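Long-range contacts in SusD homolog (PDB 3EHM), which probably binds mucin O-glycans at the surface of a gut Bacteroides cell, as a SusD-like outer-membrane lipoprotein with tetratricopeptide-type helical repeats: residues D190-G195 / A246-S251; G237-I242 / Y340-S345. One frame throughout, in Å; residues are numbered along the deposited sequence.

Contact 1: D190-G195 / A246-S251; sequences DLIYNG and AKIKSS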
loop_
_atom_site.group_PDB
_atom_site.type_symbol
_atom_site.label_atom_id
_atom_site.label_comp_id
_atom_site.label_asym_id
_atom_site.label_seq_id
_atom_site.Cartn_x
_atom_site.Cartn_y
_atom_site.Cartn_z
ATOM N N ASP A 190 1.860 22.158 -6.940
ATOM C CA ASP A 190 1.966 21.219 -5.825
ATOM C C ASP A 190 0.585 20.760 -5.383
ATOM O O ASP A 190 -0.087 21.441 -4.607
ATOM C CB ASP A 190 2.678 21.886 -4.647
ATOM C CG ASP A 190 2.907 20.934 -3.484
ATOM O OD1 ASP A 190 2.352 19.815 -3.504
ATOM O OD2 ASP A 190 3.638 21.315 -2.546
ATOM N N LEU A 191 0.172 19.593 -5.861
ATOM C CA LEU A 191 -1.144 19.060 -5.526
ATOM C C LEU A 191 -1.196 18.441 -4.134
ATOM O O LEU A 191 -2.271 18.080 -3.658
ATOM C CB LEU A 191 -1.558 18.008 -6.561
ATOM C CG LEU A 191 -1.411 18.403 -8.033
ATOM C CD1 LEU A 191 -1.845 17.245 -8.930
ATOM C CD2 LEU A 191 -2.260 19.640 -8.313
ATOM N N ILE A 192 -0.047 18.317 -3.477
ATOM C CA ILE A 192 -0.011 17.705 -2.153
ATOM C C ILE A 192 0.044 18.695 -0.991
ATOM O O ILE A 192 -0.787 18.638 -0.082
ATOM C CB ILE A 192 1.205 16.761 -1.997
ATOM C CG1 ILE A 192 1.331 15.840 -3.215
ATOM C CG2 ILE A 192 1.063 15.946 -0.705
ATOM C CD1 ILE A 192 0.149 14.923 -3.429
ATOM N N TYR A 193 1.017 19.602 -1.024
ATOM C CA TYR A 193 1.199 20.555 0.068
ATOM C C TYR A 193 1.142 22.047 -0.259
ATOM O O TYR A 193 1.561 22.868 0.550
ATOM C CB TYR A 193 2.525 20.261 0.769
ATOM C CG TYR A 193 2.576 18.922 1.478
ATOM C CD1 TYR A 193 3.621 18.026 1.238
ATOM C CD2 TYR A 193 1.620 18.577 2.431
ATOM C CE1 TYR A 193 3.714 16.821 1.936
ATOM C CE2 TYR A 193 1.704 17.372 3.138
ATOM C CZ TYR A 193 2.754 16.504 2.886
ATOM O OH TYR A 193 2.863 15.332 3.599
ATOM N N ASN A 194 0.639 22.408 -1.433
ATOM C CA ASN A 194 0.537 23.819 -1.803
ATOM C C ASN A 194 1.856 24.585 -1.643
ATOM O O ASN A 194 1.863 25.732 -1.201
ATOM C CB ASN A 194 -0.546 24.497 -0.957
ATOM C CG ASN A 194 -0.986 25.838 -1.528
ATOM O OD1 ASN A 194 -1.394 26.736 -0.789
ATOM N ND2 ASN A 194 -0.926 25.971 -2.843
ATOM N N GLY A 195 2.969 23.944 -1.985
ATOM C CA GLY A 195 4.261 24.604 -1.895
ATOM C C GLY A 195 4.937 24.696 -0.539
ATOM O O GLY A 195 6.013 25.285 -0.433
ATOM N N ALA A 246 -0.169 13.405 3.553
ATOM C CA ALA A 246 0.069 13.567 2.125
ATOM C C ALA A 246 -1.021 12.841 1.346
ATOM O O ALA A 246 -1.105 11.612 1.374
ATOM C CB ALA A 246 1.437 13.009 1.753
ATOM N N LYS A 247 -1.867 13.605 0.664
ATOM C CA LYS A 247 -2.933 13.017 -0.133
ATOM C C LYS A 247 -3.154 13.841 -1.390
ATOM O O LYS A 247 -2.779 15.013 -1.453
ATOM C CB LYS A 247 -4.239 12.937 0.669
ATOM C CG LYS A 247 -4.814 14.279 1.094
ATOM C CD LYS A 247 -6.168 14.095 1.773
ATOM C CE LYS A 247 -6.757 15.425 2.229
ATOM N NZ LYS A 247 -5.947 16.050 3.314
ATOM N N ILE A 248 -3.753 13.220 -2.395
ATOM C CA ILE A 248 -4.028 13.909 -3.642
ATOM C C ILE A 248 -5.515 13.780 -3.955
ATOM O O ILE A 248 -6.108 12.715 -3.785
ATOM C CB ILE A 248 -3.173 13.327 -4.797
ATOM C CG1 ILE A 248 -3.353 14.169 -6.061
ATOM C CG2 ILE A 248 -3.548 11.874 -5.053
ATOM C CD1 ILE A 248 -2.414 13.783 -7.192
ATOM N N LYS A 249 -6.124 14.879 -4.379
ATOM C CA LYS A 249 -7.540 14.878 -4.717
ATOM C C LYS A 249 -7.810 16.027 -5.672
ATOM O O LYS A 249 -6.965 16.906 -5.847
ATOM C CB LYS A 249 -8.398 15.038 -3.460
ATOM C CG LYS A 249 -8.197 16.360 -2.731
ATOM C CD LYS A 249 -9.139 16.465 -1.539
ATOM C CE LYS A 249 -8.956 17.782 -0.805
ATOM N NZ LYS A 249 -9.858 17.887 0.380
ATOM N N SER A 250 -8.990 16.018 -6.282
ATOM C CA SER A 250 -9.361 17.051 -7.235
ATOM C C SER A 250 -9.260 18.443 -6.626
ATOM O O SER A 250 -9.653 18.659 -5.480
ATOM C CB SER A 250 -10.780 16.807 -7.743
ATOM O OG SER A 250 -11.065 17.646 -8.844
ATOM N N SER A 251 -8.723 19.375 -7.408
ATOM C CA SER A 251 -8.558 20.766 -6.993
ATOM C C SER A 251 -8.603 21.641 -8.240
ATOM O O SER A 251 -8.715 21.129 -9.356
ATOM C CB SER A 251 -7.213 20.963 -6.295
ATOM O OG SER A 251 -6.143 20.814 -7.214
HETATM O O HOH W 1 -4.085 17.273 -1.422
HETATM O O HOH W 2 -4.908 17.419 -3.813
HETATM O O HOH W 3 -1.706 16.533 1.207
#

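Contact 2: G237-I242 / Y340-S345; sequences GVIEDI and YWFRAS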
loop_
_atom_site.group_PDB
_atom_site.type_symbol
_atom_site.label_atom_id
_atom_site.label_comp_id
_atom_site.label_asym_id
_atom_site.label_seq_id
_atom_site.Cartn_x
_atom_site.Cartn_y
_atom_site.Cartn_z
ATOM N N GLY A 237 11.044 16.813 11.506
ATOM C CA GLY A 237 9.932 16.053 12.051
ATOM C C GLY A 237 9.232 15.180 11.025
ATOM O O GLY A 237 9.560 15.217 9.842
ATOM N N VAL A 238 8.269 14.384 11.487
ATOM C CA VAL A 238 7.502 13.495 10.618
ATOM C C VAL A 238 6.030 13.900 10.638
ATOM O O VAL A 238 5.655 14.847 11.331
ATOM C CB VAL A 238 7.618 12.023 11.077
ATOM C CG1 VAL A 238 9.031 11.512 10.834
ATOM C CG2 VAL A 238 7.260 11.909 12.555
ATOM N N ILE A 239 5.202 13.188 9.878
ATOM C CA ILE A 239 3.775 13.489 9.823
ATOM C C ILE A 239 3.087 12.939 11.072
ATOM O O ILE A 239 2.902 11.730 11.207
ATOM C CB ILE A 239 3.132 12.878 8.556
ATOM C CG1 ILE A 239 3.748 13.519 7.306
ATOM C CG2 ILE A 239 1.628 13.116 8.562
ATOM C CD1 ILE A 239 3.303 12.894 5.996
ATOM N N GLU A 240 2.719 13.832 11.987
ATOM C CA GLU A 240 2.070 13.425 13.233
ATOM C C GLU A 240 0.685 14.035 13.391
ATOM O O GLU A 240 -0.059 13.676 14.305
ATOM C CB GLU A 240 2.913 13.844 14.435
ATOM C CG GLU A 240 4.367 13.452 14.369
ATOM C CD GLU A 240 5.132 13.928 15.588
ATOM O OE1 GLU A 240 5.016 15.125 15.929
ATOM O OE2 GLU A 240 5.848 13.111 16.203
ATOM N N ASP A 241 0.349 14.962 12.504
ATOM C CA ASP A 241 -0.937 15.638 12.550
ATOM C C ASP A 241 -1.655 15.392 11.232
ATOM O O ASP A 241 -1.021 15.297 10.186
ATOM C CB ASP A 241 -0.715 17.137 12.765
ATOM C CG ASP A 241 0.154 17.425 13.978
ATOM O OD1 ASP A 241 -0.346 17.287 15.115
ATOM O OD2 ASP A 241 1.341 17.773 13.796
ATOM N N ILE A 242 -2.977 15.284 11.277
ATOM C CA ILE A 242 -3.733 15.037 10.055
ATOM C C ILE A 242 -3.496 16.153 9.036
ATOM O O ILE A 242 -3.503 15.919 7.825
ATOM C CB ILE A 242 -5.240 14.904 10.363
ATOM C CG1 ILE A 242 -5.471 13.700 11.288
ATOM C CG2 ILE A 242 -6.027 14.730 9.070
ATOM C CD1 ILE A 242 -6.906 13.552 11.774
ATOM N N TYR A 340 -4.530 8.356 -0.691
ATOM C CA TYR A 340 -3.547 8.684 0.331
ATOM C C TYR A 340 -2.160 8.085 0.136
ATOM O O TYR A 340 -2.022 6.890 -0.114
ATOM C CB TYR A 340 -4.089 8.253 1.692
ATOM C CG TYR A 340 -5.440 8.838 2.019
ATOM C CD1 TYR A 340 -5.553 10.109 2.580
ATOM C CD2 TYR A 340 -6.607 8.118 1.773
ATOM C CE1 TYR A 340 -6.796 10.645 2.894
ATOM C CE2 TYR A 340 -7.856 8.644 2.080
ATOM C CZ TYR A 340 -7.942 9.905 2.643
ATOM O OH TYR A 340 -9.174 10.417 2.974
ATOM N N TRP A 341 -1.142 8.932 0.271
ATOM C CA TRP A 341 0.255 8.523 0.145
ATOM C C TRP A 341 0.812 8.170 1.524
ATOM O O TRP A 341 1.496 7.155 1.696
ATOM C CB TRP A 341 1.105 9.663 -0.423
ATOM C CG TRP A 341 0.904 9.980 -1.874
ATOM C CD1 TRP A 341 -0.031 9.456 -2.720
ATOM C CD2 TRP A 341 1.645 10.938 -2.636
ATOM N NE1 TRP A 341 0.080 10.035 -3.965
ATOM C CE2 TRP A 341 1.102 10.948 -3.938
ATOM C CE3 TRP A 341 2.715 11.793 -2.341
ATOM C CZ2 TRP A 341 1.593 11.780 -4.947
ATOM C CZ3 TRP A 341 3.204 12.619 -3.342
ATOM C CH2 TRP A 341 2.642 12.608 -4.630
ATOM N N PHE A 342 0.528 9.024 2.503
ATOM C CA PHE A 342 1.016 8.800 3.861
ATOM C C PHE A 342 0.157 9.573 4.856
ATOM O O PHE A 342 -0.065 10.770 4.690
ATOM C CB PHE A 342 2.478 9.251 3.967
ATOM C CG PHE A 342 3.250 8.566 5.067
ATOM C CD1 PHE A 342 2.904 8.748 6.402
ATOM C CD2 PHE A 342 4.315 7.723 4.762
ATOM C CE1 PHE A 342 3.608 8.097 7.420
ATOM C CE2 PHE A 342 5.025 7.068 5.772
ATOM C CZ PHE A 342 4.668 7.256 7.103
ATOM N N ARG A 343 -0.318 8.890 5.894
ATOM C CA ARG A 343 -1.161 9.537 6.893
ATOM C C ARG A 343 -0.547 9.512 8.280
ATOM O O ARG A 343 0.287 8.661 8.589
ATOM C CB ARG A 343 -2.538 8.873 6.932
ATOM C CG ARG A 343 -3.128 8.637 5.550
ATOM C CD ARG A 343 -4.614 8.342 5.617
ATOM N NE ARG A 343 -5.390 9.532 5.959
ATOM C CZ ARG A 343 -6.717 9.569 5.995
ATOM N NH1 ARG A 343 -7.418 8.478 5.710
ATOM N NH2 ARG A 343 -7.344 10.695 6.307
ATOM N N ALA A 344 -0.980 10.446 9.122
ATOM C CA ALA A 344 -0.463 10.551 10.480
ATOM C C ALA A 344 -0.602 9.260 11.285
ATOM O O ALA A 344 0.294 8.899 12.051
ATOM C CB ALA A 344 -1.156 11.703 11.208
ATOM N N SER A 345 -1.717 8.556 11.117
ATOM C CA SER A 345 -1.912 7.325 11.874
ATOM C C SER A 345 -0.790 6.321 11.632
ATOM O O SER A 345 -0.357 5.635 12.557
ATOM C CB SER A 345 -3.273 6.693 11.546
ATOM O OG SER A 345 -3.402 6.399 10.165
#

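Contact 1: D190-G195 / A246-S251
Ile192 reaches the strand 246-248 with two branches. Its CG2 methyl rests on Ala246, 3.8 Å from CB, and its CD1 meets Ile248 CB at 3.9 Å. CG2 lies anti to the backbone N (CG1 at chi1 -47°), and this also sets the methyl over the centre of one face of the neighbouring Tyr193 ring. The far end of that tyrosine comes down on Ala246, with OH 3.3 Å from CB, while the hydroxyl bonds to Ser244 O. Leu191 and Ile248 cross at a slant and are closest at their CD1 methyls, 3.9 Å apart. Beside this apolar row the two backbones are joined through water. Water 1 lies between Leu191 O and Lys247 O, 2.6 Å from the latter. Water 2 links Leu191 O to Lys249 N, and water 3 links Ile192 O to Lys247 N. No direct hydrogen bond crosses the contact. The loop holds its own shape through Asp190. OD1 accepts from Ile192 N and Tyr193 N, both at 2.8 Å and from one face of the carboxylate. OD2 takes Gly195 N and also Trp200 NE1 from helix 197-215. The loop before that helix thus contains an Asx turn and an Asx motif, both centred on Asp190 OD1, and is packed and water-bridged against strand 246-248 of a two-stranded antiparallel sheet.

Contact 2: G237-I242 / Y340-S345
The loop 237-242 packs through Ile239 on a strand-to-helix junction, at Phe342 and Ala344. A classic beta bulge, Trp341 and Phe342 both facing Ala246, leads through Arg343 at the N-cap position into helix 344-356. Ala344 points its methyl at the loop backbone. CB lies 3.7 Å from both Glu240 C and Asp241 C. The CA atoms of Glu240 and Ala344 are only 4.7 Å apart. Ile239 lies against the junction with two branches. CG2 sits 3.8 Å from Ala344 N and CA. CD1 extends roughly at right angles to it, to 4.2 Å from Phe342 CD1, meeting the ring obliquely. Chi1 of -63° sets CG2 anti to the backbone N, and chi2 of 174° extends CD1 to the phenylalanine. Arg343 lays its guanidinium against one face of the Tyr340 ring, with NH1 offset toward the rim, and NE salt-bridges Glu245. Part of the loop's polar anchoring comes from further along the helix: Ile239 O accepts from Thr347 OG1, Glu240 O from Tyr348 OH. Ile239 N bonds to Ser206 OG. No hydrogen bond joins the segments, so their fit depends on van der Waals contact, with a small alanine allowing the close backbone approach.

Contacts 1 and 2 have centres 14 Å apart and meet at one small antiparallel sheet, made of strands 246-248 and 339-342. Ala246 of contact 1 pairs with Trp341 and Phe342 of contact 2 through probable backbone hydrogen bonds. Side chains also join them: Tyr193 OH packs on Ile239 CD1, and Ile192 CD1 on Trp341 CH2. Along the chain the segments alternate, in the order 190-195, 237-242, 246-251, 340-345. The loop 237-242 precedes strand 246-248, and strand 339-342 runs into helix 344-356. In this protein, where helices far outweigh strands, the sheet therefore ties the loop before helix 197-215 to the start of a helix far along the sequence.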